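Mobilization protein A (Pseudomonas aeruginosa, PDB 2NS6) nicks one DNA strand at the plasmid origin of transfer and locally unwinds the DNA, as the relaxase of the conjugative relaxosome. Local coordinates at residues H97-A109 / H119-G131. Numbering follows the deposited sequence.
Sequences HLTGAERLPYTLA and HCHLMISERINDG. With MN (manganese (II) ion), chain B; MN (manganese (II) ion), chain D.
P105 and I124 mark the point where paired strands give way to loops. The P105 carbonyl O accepts from S125 N at 2.9 Å in a nearly straight bond (170° at the hydrogen), while the P105 ring reaches the loop beyond, P105 CD lying 3.1 Å from R127 O. I124 is gripped by its CG2 branch: T99 CG2 approaches to 3.7 Å and L104 CD1 to 3.9 Å; T99, on helix 84-99, and L104, in the loop that follows, both cross it at a slant. L122, with CG anti to the backbone N (chi1 179°), sends CD2 across to Y106 CD1 at 3.6 Å and on to L108 CB, on the same face as I124. Strands 106-109 and 119-124 run antiparallel (168° between axes), and the hydrogen-bonded pairs T107-M123 and A109-H121 each make two bonds, T107 O receiving M123 N at 2.9 Å. Towards the turn of the hairpin, H119 NE2 and H121 NE2 bind one of the manganese ions at 2.3 and 2.4 Å, with a water and H111, the third histidine; H121 lies near Y24, the likely nucleophile. In the antiparallel sheet, 117-124 is the middle strand of five, bonded to 71-77, and 106-113 lies between it and 38-44; helices 18-26 and 53-63 pack on the M123 face.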
# COMPACT_ATOMS: atom_id res chain seq x y z
N HIS A 97 7.07 4.95 5.73
CA HIS A 97 7.18 4.61 7.13
C HIS A 97 6.75 3.17 7.39
O HIS A 97 7.36 2.48 8.19
CB HIS A 97 6.33 5.55 7.98
CG HIS A 97 6.44 5.28 9.45
ND1 HIS A 97 7.53 5.67 10.20
CD2 HIS A 97 5.64 4.60 10.29
CE1 HIS A 97 7.40 5.24 11.44
NE2 HIS A 97 6.25 4.58 11.52
N LEU A 98 5.70 2.72 6.70
CA LEU A 98 5.20 1.37 6.90
C LEU A 98 5.83 0.28 6.01
O LEU A 98 5.79 -0.89 6.37
CB LEU A 98 3.68 1.36 6.70
CG LEU A 98 2.82 2.24 7.63
CD1 LEU A 98 1.34 2.13 7.25
CD2 LEU A 98 3.02 1.81 9.07
N THR A 99 6.43 0.66 4.89
CA THR A 99 6.99 -0.30 3.93
C THR A 99 8.47 -0.11 3.57
O THR A 99 9.05 -0.94 2.86
CB THR A 99 6.26 -0.19 2.60
OG1 THR A 99 6.61 1.06 2.00
CG2 THR A 99 4.73 -0.22 2.82
N GLY A 100 9.05 0.97 4.07
CA GLY A 100 10.43 1.30 3.75
C GLY A 100 11.56 0.46 4.30
O GLY A 100 12.59 0.28 3.63
N ALA A 101 11.39 -0.06 5.50
CA ALA A 101 12.41 -0.88 6.13
C ALA A 101 12.63 -2.16 5.33
O ALA A 101 13.74 -2.46 4.90
CB ALA A 101 11.99 -1.22 7.55
N GLU A 102 11.55 -2.91 5.12
CA GLU A 102 11.60 -4.19 4.42
C GLU A 102 11.24 -4.13 2.94
O GLU A 102 11.06 -5.18 2.31
CB GLU A 102 10.68 -5.19 5.11
CG GLU A 102 10.98 -5.38 6.59
CD GLU A 102 10.18 -6.48 7.22
OE1 GLU A 102 8.98 -6.28 7.51
OE2 GLU A 102 10.74 -7.57 7.41
N ARG A 103 11.15 -2.92 2.40
CA ARG A 103 10.78 -2.71 1.00
C ARG A 103 9.62 -3.57 0.54
O ARG A 103 9.74 -4.39 -0.38
CB ARG A 103 11.98 -2.92 0.09
CG ARG A 103 12.98 -1.81 0.24
CD ARG A 103 14.04 -1.88 -0.81
NE ARG A 103 14.93 -0.73 -0.74
CZ ARG A 103 16.23 -0.80 -0.96
NH1 ARG A 103 16.78 -1.97 -1.26
NH2 ARG A 103 16.98 0.29 -0.87
N LEU A 104 8.48 -3.37 1.20
CA LEU A 104 7.26 -4.09 0.89
C LEU A 104 6.60 -3.38 -0.29
O LEU A 104 6.37 -2.17 -0.26
CB LEU A 104 6.31 -4.05 2.10
CG LEU A 104 6.89 -4.53 3.44
CD1 LEU A 104 5.88 -4.29 4.55
CD2 LEU A 104 7.24 -5.99 3.35
N PRO A 105 6.31 -4.13 -1.37
CA PRO A 105 5.67 -3.46 -2.51
C PRO A 105 4.35 -2.87 -2.04
O PRO A 105 3.69 -3.42 -1.16
CB PRO A 105 5.47 -4.60 -3.51
CG PRO A 105 6.63 -5.54 -3.19
CD PRO A 105 6.63 -5.53 -1.68
N TYR A 106 3.97 -1.73 -2.61
CA TYR A 106 2.73 -1.08 -2.22
C TYR A 106 2.23 -0.21 -3.34
O TYR A 106 2.97 0.13 -4.25
CB TYR A 106 2.94 -0.21 -0.97
CG TYR A 106 3.66 1.10 -1.25
CD1 TYR A 106 2.97 2.23 -1.70
CD2 TYR A 106 5.04 1.19 -1.10
CE1 TYR A 106 3.64 3.42 -2.00
CE2 TYR A 106 5.72 2.37 -1.40
CZ TYR A 106 5.02 3.47 -1.85
OH TYR A 106 5.71 4.62 -2.16
N THR A 107 0.95 0.15 -3.24
CA THR A 107 0.30 1.04 -4.18
C THR A 107 -0.63 1.88 -3.31
O THR A 107 -1.34 1.35 -2.44
CB THR A 107 -0.55 0.28 -5.23
OG1 THR A 107 0.32 -0.47 -6.09
CG2 THR A 107 -1.35 1.25 -6.08
N LEU A 108 -0.60 3.19 -3.51
CA LEU A 108 -1.45 4.07 -2.74
C LEU A 108 -2.12 5.07 -3.66
O LEU A 108 -1.61 5.39 -4.73
CB LEU A 108 -0.65 4.82 -1.67
CG LEU A 108 0.30 5.95 -2.08
CD1 LEU A 108 -0.46 7.25 -2.17
CD2 LEU A 108 1.41 6.08 -1.05
N ALA A 109 -3.27 5.56 -3.23
CA ALA A 109 -3.97 6.54 -4.03
C ALA A 109 -4.62 7.51 -3.06
O ALA A 109 -5.03 7.12 -1.95
CB ALA A 109 -5.03 5.83 -4.88
N HIS A 119 -8.96 11.51 1.51
CA HIS A 119 -8.44 10.33 2.19
C HIS A 119 -7.48 9.53 1.32
O HIS A 119 -7.42 9.72 0.10
CB HIS A 119 -9.60 9.43 2.66
CG HIS A 119 -10.56 9.07 1.58
ND1 HIS A 119 -11.48 9.95 1.07
CD2 HIS A 119 -10.73 7.91 0.89
CE1 HIS A 119 -12.17 9.37 0.11
NE2 HIS A 119 -11.74 8.13 -0.02
N CYS A 120 -6.75 8.62 1.94
CA CYS A 120 -5.77 7.81 1.24
C CYS A 120 -5.98 6.30 1.38
O CYS A 120 -6.19 5.80 2.48
CB CYS A 120 -4.37 8.17 1.73
SG CYS A 120 -3.05 7.22 0.95
N HIS A 121 -5.95 5.58 0.26
CA HIS A 121 -6.10 4.12 0.28
C HIS A 121 -4.69 3.59 0.02
O HIS A 121 -4.03 4.03 -0.91
CB HIS A 121 -7.05 3.64 -0.82
CG HIS A 121 -8.48 3.98 -0.59
ND1 HIS A 121 -9.35 3.15 0.09
CD2 HIS A 121 -9.21 5.07 -0.93
CE1 HIS A 121 -10.54 3.71 0.15
NE2 HIS A 121 -10.49 4.88 -0.47
N LEU A 122 -4.24 2.66 0.85
CA LEU A 122 -2.89 2.13 0.67
C LEU A 122 -2.87 0.62 0.84
O LEU A 122 -3.24 0.10 1.89
CB LEU A 122 -1.95 2.81 1.68
CG LEU A 122 -0.45 2.51 1.81
CD1 LEU A 122 -0.26 1.55 2.94
CD2 LEU A 122 0.16 1.98 0.52
N MET A 123 -2.48 -0.09 -0.21
CA MET A 123 -2.41 -1.54 -0.12
C MET A 123 -0.96 -1.95 -0.06
O MET A 123 -0.13 -1.50 -0.86
CB MET A 123 -3.17 -2.21 -1.28
CG MET A 123 -3.03 -1.56 -2.63
SD MET A 123 -4.37 -2.06 -3.81
CE MET A 123 -3.94 -3.80 -4.15
N ILE A 124 -0.66 -2.78 0.93
CA ILE A 124 0.69 -3.26 1.18
C ILE A 124 0.81 -4.76 1.01
O ILE A 124 0.04 -5.52 1.61
CB ILE A 124 1.11 -2.95 2.61
CG1 ILE A 124 0.81 -1.48 2.92
CG2 ILE A 124 2.58 -3.26 2.81
CD1 ILE A 124 1.20 -1.08 4.32
N SER A 125 1.77 -5.18 0.20
CA SER A 125 2.02 -6.60 -0.03
C SER A 125 3.01 -7.03 1.04
O SER A 125 4.06 -6.40 1.22
CB SER A 125 2.66 -6.79 -1.41
OG SER A 125 3.17 -8.11 -1.54
N GLU A 126 2.67 -8.10 1.76
CA GLU A 126 3.54 -8.58 2.83
C GLU A 126 4.64 -9.51 2.34
O GLU A 126 4.82 -10.61 2.87
CB GLU A 126 2.69 -9.27 3.90
CG GLU A 126 1.87 -8.29 4.72
CD GLU A 126 0.72 -8.98 5.43
OE1 GLU A 126 0.60 -8.82 6.66
OE2 GLU A 126 -0.06 -9.67 4.75
N ARG A 127 5.37 -9.04 1.33
CA ARG A 127 6.49 -9.77 0.74
C ARG A 127 7.68 -8.83 0.79
O ARG A 127 7.59 -7.68 0.39
CB ARG A 127 6.19 -10.14 -0.71
CG ARG A 127 5.06 -11.15 -0.88
CD ARG A 127 5.57 -12.57 -0.64
NE ARG A 127 4.49 -13.55 -0.63
CZ ARG A 127 4.68 -14.87 -0.70
NH1 ARG A 127 5.91 -15.35 -0.80
NH2 ARG A 127 3.65 -15.69 -0.67
N ILE A 128 8.80 -9.34 1.29
CA ILE A 128 10.01 -8.56 1.42
C ILE A 128 10.81 -8.51 0.13
O ILE A 128 11.27 -9.55 -0.37
CB ILE A 128 10.89 -9.15 2.54
CG1 ILE A 128 10.09 -9.18 3.85
CG2 ILE A 128 12.18 -8.35 2.69
CD1 ILE A 128 10.74 -9.95 4.97
N ASN A 129 10.99 -7.32 -0.42
CA ASN A 129 11.77 -7.22 -1.64
C ASN A 129 13.25 -7.16 -1.26
O ASN A 129 13.74 -6.13 -0.81
CB ASN A 129 11.40 -5.98 -2.45
CG ASN A 129 12.03 -6.00 -3.83
OD1 ASN A 129 13.03 -6.68 -4.06
ND2 ASN A 129 11.47 -5.23 -4.75
N ASP A 130 13.94 -8.29 -1.44
CA ASP A 130 15.35 -8.39 -1.12
C ASP A 130 16.25 -8.02 -2.30
O ASP A 130 17.46 -8.20 -2.24
CB ASP A 130 15.70 -9.80 -0.65
CG ASP A 130 15.13 -10.87 -1.58
OD1 ASP A 130 14.83 -10.57 -2.74
OD2 ASP A 130 15.00 -12.03 -1.13
N GLY A 131 15.66 -7.50 -3.38
CA GLY A 131 16.45 -7.12 -4.53
C GLY A 131 16.85 -8.28 -5.43
O GLY A 131 17.57 -8.09 -6.40
MN MN B . -11.98 6.43 -1.50
MN MN D . 8.74 7.71 9.52
O HOH W 1 15.84 -4.49 -2.06
O HOH W 2 -13.65 7.87 -2.38